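Local structure of phosphoribosylamine--glycine ligase (Thermotoga maritima, 1VKZ) at residues Y109-R120 against L251-E262. The protein catalyses the ATP-dependent joining of glycine to 5-phosphoribosylamine, giving glycinamide ribonucleotide in the second step of de novo purine biosynthesis. Sequence-based numbering, arbitrary orientation.
Sequences YAKRFMKKYGIR and LFDKTLWGVEKE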
loop_
_atom_site.group_PDB
_atom_site.type_symbol
_atom_site.label_atom_id
_atom_site.label_comp_id
_atom_site.label_asym_id
_atom_site.label_seq_id
_atom_site.Cartn_x
_atom_site.Cartn_y
_atom_site.Cartn_z
ATOM N N TYR A 109 18.256 -6.014 -1.970
ATOM C CA TYR A 109 18.744 -4.839 -2.652
ATOM C C TYR A 109 18.436 -3.604 -1.836
ATOM O O TYR A 109 19.279 -2.728 -1.721
ATOM C CB TYR A 109 18.173 -4.709 -4.054
ATOM C CG TYR A 109 18.514 -3.387 -4.738
ATOM C CD1 TYR A 109 19.715 -3.219 -5.406
ATOM C CD2 TYR A 109 17.640 -2.312 -4.697
ATOM C CE1 TYR A 109 20.023 -2.017 -6.044
ATOM C CE2 TYR A 109 17.942 -1.116 -5.314
ATOM C CZ TYR A 109 19.131 -0.985 -5.983
ATOM O OH TYR A 109 19.438 0.194 -6.595
ATOM N N ALA A 110 17.238 -3.528 -1.251
ATOM C CA ALA A 110 16.821 -2.311 -0.575
ATOM C C ALA A 110 17.749 -2.023 0.567
ATOM O O ALA A 110 18.151 -0.873 0.776
ATOM C CB ALA A 110 15.367 -2.422 -0.102
ATOM N N LYS A 111 18.145 -3.073 1.280
ATOM C CA LYS A 111 19.047 -2.929 2.433
ATOM C C LYS A 111 20.435 -2.486 2.071
ATOM O O LYS A 111 21.047 -1.707 2.799
ATOM C CB LYS A 111 19.146 -4.245 3.188
ATOM C CG LYS A 111 17.998 -4.484 4.071
ATOM C CD LYS A 111 17.874 -3.371 5.106
ATOM C CE LYS A 111 17.407 -3.880 6.469
ATOM N NZ LYS A 111 17.737 -2.907 7.569
ATOM N N ARG A 112 20.955 -2.993 0.954
ATOM C CA ARG A 112 22.288 -2.616 0.532
ATOM C C ARG A 112 22.314 -1.190 0.033
ATOM O O ARG A 112 23.266 -0.444 0.238
ATOM C CB ARG A 112 22.792 -3.617 -0.485
ATOM C CG ARG A 112 23.327 -4.850 0.217
ATOM C CD ARG A 112 23.275 -6.096 -0.583
ATOM N NE ARG A 112 23.797 -7.245 0.140
ATOM C CZ ARG A 112 23.954 -8.441 -0.416
ATOM N NH1 ARG A 112 23.588 -8.651 -1.680
ATOM N NH2 ARG A 112 24.460 -9.438 0.293
ATOM N N PHE A 113 21.226 -0.830 -0.612
ATOM C CA PHE A 113 20.995 0.515 -1.074
ATOM C C PHE A 113 21.066 1.480 0.106
ATOM O O PHE A 113 21.839 2.436 0.108
ATOM C CB PHE A 113 19.611 0.558 -1.726
ATOM C CG PHE A 113 19.193 1.917 -2.166
ATOM C CD1 PHE A 113 19.690 2.459 -3.326
ATOM C CD2 PHE A 113 18.335 2.666 -1.404
ATOM C CE1 PHE A 113 19.293 3.713 -3.720
ATOM C CE2 PHE A 113 17.957 3.941 -1.788
ATOM C CZ PHE A 113 18.434 4.456 -2.942
HETATM N N MSE A 114 20.265 1.209 1.126
HETATM C CA MSE A 114 20.218 2.070 2.286
HETATM C C MSE A 114 21.587 2.191 3.046
HETATM O O MSE A 114 21.976 3.265 3.528
HETATM C CB MSE A 114 19.134 1.553 3.202
HETATM C CG MSE A 114 17.766 1.662 2.628
HETATM SE SE MSE A 114 16.428 1.138 3.952
HETATM C CE MSE A 114 15.968 -0.735 3.463
ATOM N N LYS A 115 22.299 1.077 3.175
ATOM C CA LYS A 115 23.625 1.109 3.779
ATOM C C LYS A 115 24.513 2.054 2.956
ATOM O O LYS A 115 25.148 2.930 3.498
ATOM C CB LYS A 115 24.231 -0.295 3.838
ATOM C CG LYS A 115 25.370 -0.462 4.872
ATOM C CD LYS A 115 26.370 -1.563 4.477
ATOM C CE LYS A 115 25.747 -2.963 4.490
ATOM N NZ LYS A 115 26.573 -4.017 3.786
ATOM N N LYS A 116 24.492 1.883 1.636
ATOM C CA LYS A 116 25.253 2.720 0.695
ATOM C C LYS A 116 24.942 4.219 0.835
ATOM O O LYS A 116 25.832 5.046 1.005
ATOM C CB LYS A 116 24.950 2.274 -0.737
ATOM C CG LYS A 116 26.109 2.373 -1.710
ATOM C CD LYS A 116 25.653 2.044 -3.119
ATOM C CE LYS A 116 26.752 2.293 -4.111
ATOM N NZ LYS A 116 26.223 2.492 -5.483
ATOM N N TYR A 117 23.674 4.575 0.790
ATOM C CA TYR A 117 23.322 5.967 0.801
ATOM C C TYR A 117 23.020 6.543 2.205
ATOM O O TYR A 117 22.463 7.627 2.334
ATOM C CB TYR A 117 22.193 6.159 -0.230
ATOM C CG TYR A 117 22.685 5.898 -1.638
ATOM C CD1 TYR A 117 23.540 6.804 -2.265
ATOM C CD2 TYR A 117 22.361 4.733 -2.324
ATOM C CE1 TYR A 117 24.036 6.577 -3.554
ATOM C CE2 TYR A 117 22.858 4.496 -3.622
ATOM C CZ TYR A 117 23.691 5.427 -4.223
ATOM O OH TYR A 117 24.190 5.235 -5.487
ATOM N N GLY A 118 23.422 5.834 3.256
ATOM C CA GLY A 118 23.303 6.327 4.646
ATOM C C GLY A 118 21.877 6.551 5.120
ATOM O O GLY A 118 21.602 7.536 5.793
ATOM N N ILE A 119 20.979 5.629 4.758
ATOM C CA ILE A 119 19.571 5.712 5.085
ATOM C C ILE A 119 19.316 4.847 6.330
ATOM O O ILE A 119 19.641 3.657 6.368
ATOM C CB ILE A 119 18.734 5.247 3.890
ATOM C CG1 ILE A 119 18.887 6.218 2.696
ATOM C CG2 ILE A 119 17.267 5.132 4.253
ATOM C CD1 ILE A 119 18.729 5.550 1.387
ATOM N N ARG A 120 18.727 5.458 7.352
ATOM C CA ARG A 120 18.677 4.846 8.654
ATOM C C ARG A 120 17.769 3.640 8.603
ATOM O O ARG A 120 16.599 3.740 8.272
ATOM C CB ARG A 120 18.216 5.844 9.711
ATOM C CG ARG A 120 18.246 5.294 11.133
ATOM C CD ARG A 120 17.718 6.271 12.201
ATOM N NE ARG A 120 18.333 7.601 12.113
ATOM C CZ ARG A 120 17.871 8.629 11.396
ATOM N NH1 ARG A 120 16.772 8.518 10.672
ATOM N NH2 ARG A 120 18.520 9.787 11.406
ATOM N N LEU A 251 14.776 11.194 5.098
ATOM C CA LEU A 251 14.753 9.823 4.553
ATOM C C LEU A 251 14.354 9.805 3.087
ATOM O O LEU A 251 14.953 9.064 2.284
ATOM C CB LEU A 251 13.813 8.920 5.362
ATOM C CG LEU A 251 14.328 8.474 6.730
ATOM C CD1 LEU A 251 13.260 7.653 7.504
ATOM C CD2 LEU A 251 15.654 7.711 6.600
ATOM N N PHE A 252 13.339 10.594 2.741
ATOM C CA PHE A 252 12.924 10.756 1.343
ATOM C C PHE A 252 14.025 11.353 0.469
ATOM O O PHE A 252 14.297 10.838 -0.630
ATOM C CB PHE A 252 11.679 11.620 1.264
ATOM C CG PHE A 252 10.416 10.870 1.467
ATOM C CD1 PHE A 252 10.019 9.917 0.556
ATOM C CD2 PHE A 252 9.610 11.124 2.561
ATOM C CE1 PHE A 252 8.844 9.221 0.750
ATOM C CE2 PHE A 252 8.435 10.444 2.749
ATOM C CZ PHE A 252 8.051 9.501 1.852
ATOM N N ASP A 253 14.664 12.413 0.965
ATOM C CA ASP A 253 15.746 13.040 0.226
ATOM C C ASP A 253 16.894 12.075 -0.044
ATOM O O ASP A 253 17.411 12.045 -1.168
ATOM C CB ASP A 253 16.276 14.297 0.934
ATOM C CG ASP A 253 15.677 15.588 0.372
ATOM O OD1 ASP A 253 15.280 15.600 -0.835
ATOM O OD2 ASP A 253 15.585 16.640 1.071
ATOM N N LYS A 254 17.312 11.311 0.967
ATOM C CA LYS A 254 18.502 10.472 0.824
ATOM C C LYS A 254 18.194 9.291 -0.074
ATOM O O LYS A 254 19.040 8.858 -0.841
ATOM C CB LYS A 254 19.048 10.017 2.168
ATOM C CG LYS A 254 20.119 10.916 2.825
ATOM C CD LYS A 254 20.567 10.267 4.156
ATOM C CE LYS A 254 21.952 10.714 4.649
ATOM N NZ LYS A 254 21.933 11.998 5.445
ATOM N N THR A 255 16.950 8.821 -0.014
ATOM C CA THR A 255 16.438 7.768 -0.901
ATOM C C THR A 255 16.380 8.221 -2.342
ATOM O O THR A 255 16.780 7.490 -3.245
ATOM C CB THR A 255 15.042 7.338 -0.452
ATOM O OG1 THR A 255 15.113 6.756 0.857
ATOM C CG2 THR A 255 14.503 6.199 -1.328
ATOM N N LEU A 256 15.876 9.419 -2.573
ATOM C CA LEU A 256 15.811 9.948 -3.934
ATOM C C LEU A 256 17.170 10.291 -4.513
ATOM O O LEU A 256 17.412 10.081 -5.720
ATOM C CB LEU A 256 14.881 11.147 -3.984
ATOM C CG LEU A 256 13.475 10.740 -3.570
ATOM C CD1 LEU A 256 12.551 11.933 -3.555
ATOM C CD2 LEU A 256 12.980 9.633 -4.493
ATOM N N TRP A 257 18.055 10.835 -3.684
ATOM C CA TRP A 257 19.448 11.059 -4.099
ATOM C C TRP A 257 20.080 9.728 -4.513
ATOM O O TRP A 257 20.693 9.638 -5.595
ATOM C CB TRP A 257 20.261 11.765 -3.006
ATOM C CG TRP A 257 21.732 11.629 -3.161
ATOM C CD1 TRP A 257 22.598 11.055 -2.280
ATOM C CD2 TRP A 257 22.513 12.041 -4.280
ATOM N NE1 TRP A 257 23.875 11.087 -2.776
ATOM C CE2 TRP A 257 23.848 11.685 -4.012
ATOM C CE3 TRP A 257 22.214 12.658 -5.508
ATOM C CZ2 TRP A 257 24.883 11.942 -4.914
ATOM C CZ3 TRP A 257 23.241 12.905 -6.409
ATOM C CH2 TRP A 257 24.551 12.553 -6.106
ATOM N N GLY A 258 19.904 8.699 -3.685
ATOM C CA GLY A 258 20.457 7.395 -3.982
ATOM C C GLY A 258 19.986 6.858 -5.319
ATOM O O GLY A 258 20.786 6.333 -6.086
ATOM N N VAL A 259 18.698 7.015 -5.624
ATOM C CA VAL A 259 18.154 6.631 -6.956
ATOM C C VAL A 259 18.845 7.403 -8.080
ATOM O O VAL A 259 19.214 6.820 -9.113
ATOM C CB VAL A 259 16.629 6.861 -7.067
ATOM C CG1 VAL A 259 16.114 6.448 -8.458
ATOM C CG2 VAL A 259 15.853 6.097 -5.986
ATOM N N GLU A 260 19.005 8.712 -7.901
ATOM C CA GLU A 260 19.659 9.524 -8.916
ATOM C C GLU A 260 21.103 9.095 -9.059
ATOM O O GLU A 260 21.570 8.922 -10.163
ATOM C CB GLU A 260 19.595 11.012 -8.591
ATOM C CG GLU A 260 18.425 11.758 -9.225
ATOM C CD GLU A 260 18.631 13.285 -9.203
ATOM O OE1 GLU A 260 19.718 13.785 -8.755
ATOM O OE2 GLU A 260 17.690 13.995 -9.646
ATOM N N LYS A 261 21.805 8.915 -7.946
ATOM C CA LYS A 261 23.157 8.434 -8.017
ATOM C C LYS A 261 23.297 7.019 -8.652
ATOM O O LYS A 261 24.332 6.710 -9.245
ATOM C CB LYS A 261 23.838 8.503 -6.651
ATOM C CG LYS A 261 25.354 8.263 -6.745
ATOM C CD LYS A 261 26.134 9.364 -6.098
ATOM C CE LYS A 261 27.601 9.182 -6.315
ATOM N NZ LYS A 261 28.123 7.926 -5.725
ATOM N N GLU A 262 22.261 6.177 -8.563
ATOM C CA GLU A 262 22.261 4.912 -9.341
ATOM C C GLU A 262 21.993 5.117 -10.848
ATOM O O GLU A 262 22.140 4.182 -11.629
ATOM C CB GLU A 262 21.280 3.869 -8.757
ATOM C CG GLU A 262 21.721 3.233 -7.441
ATOM C CD GLU A 262 23.152 2.722 -7.457
ATOM O OE1 GLU A 262 23.626 2.309 -8.542
ATOM O OE2 GLU A 262 23.821 2.738 -6.393
#
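Tyr117 lies flat against Gly258, a worked example of how a glycine lets a helix receive an aromatic ring. Gly258 CA sits 3.4 Å from the centroid of the Tyr117 ring, over its centre, in a CH-pi contact. With no side chain of its own, Gly258 lets Tyr117 and Phe113 close in on the backbone. In Phe113 a chi1 of 176° lays CG beside the carbonyl carbon and carries the ring across to 251-262, which it reaches edge-on: CZ is 3.5 Å from Thr255 O, with Val259 N also near the ring plane. Beyond it, Ile119 CG2 meets Leu251 CD2 at 3.8 Å, while Thr255 OG1 donates a hydrogen bond to Leu251 O and also hydrogen-bonds with Tyr286 OH of strand 280-287. This side is tight and buried.

The other side is looser and faces solvent. There Glu262 OE2 accepts two bonds: from Lys116 NZ at 2.6 Å, a salt bridge on its syn lone pair, and from Tyr117 OH at 2.7 Å, which comes from above the carboxylate plane. The Tyr117 edge points at the face of the exposed Trp257 in an offset edge-to-face pair, planes at 83°, and the aliphatic part of Lys254 runs by Gly118 O. Were Tyr117 an alanine, Gly258 would probably face a gap and Glu262 OE2 would have one donor fewer, its carboxylate freer to turn.

Gly118, at positive phi, closes helix 107-116 as the C-prime residue of a Schellman motif, and Ile119 follows with CG1 against Lys254 CB and CD1 against Thr255. Segments 109-116 and 251-261 thus make a steep helix-helix crossing, at 102°, within the ATP-grasp domain.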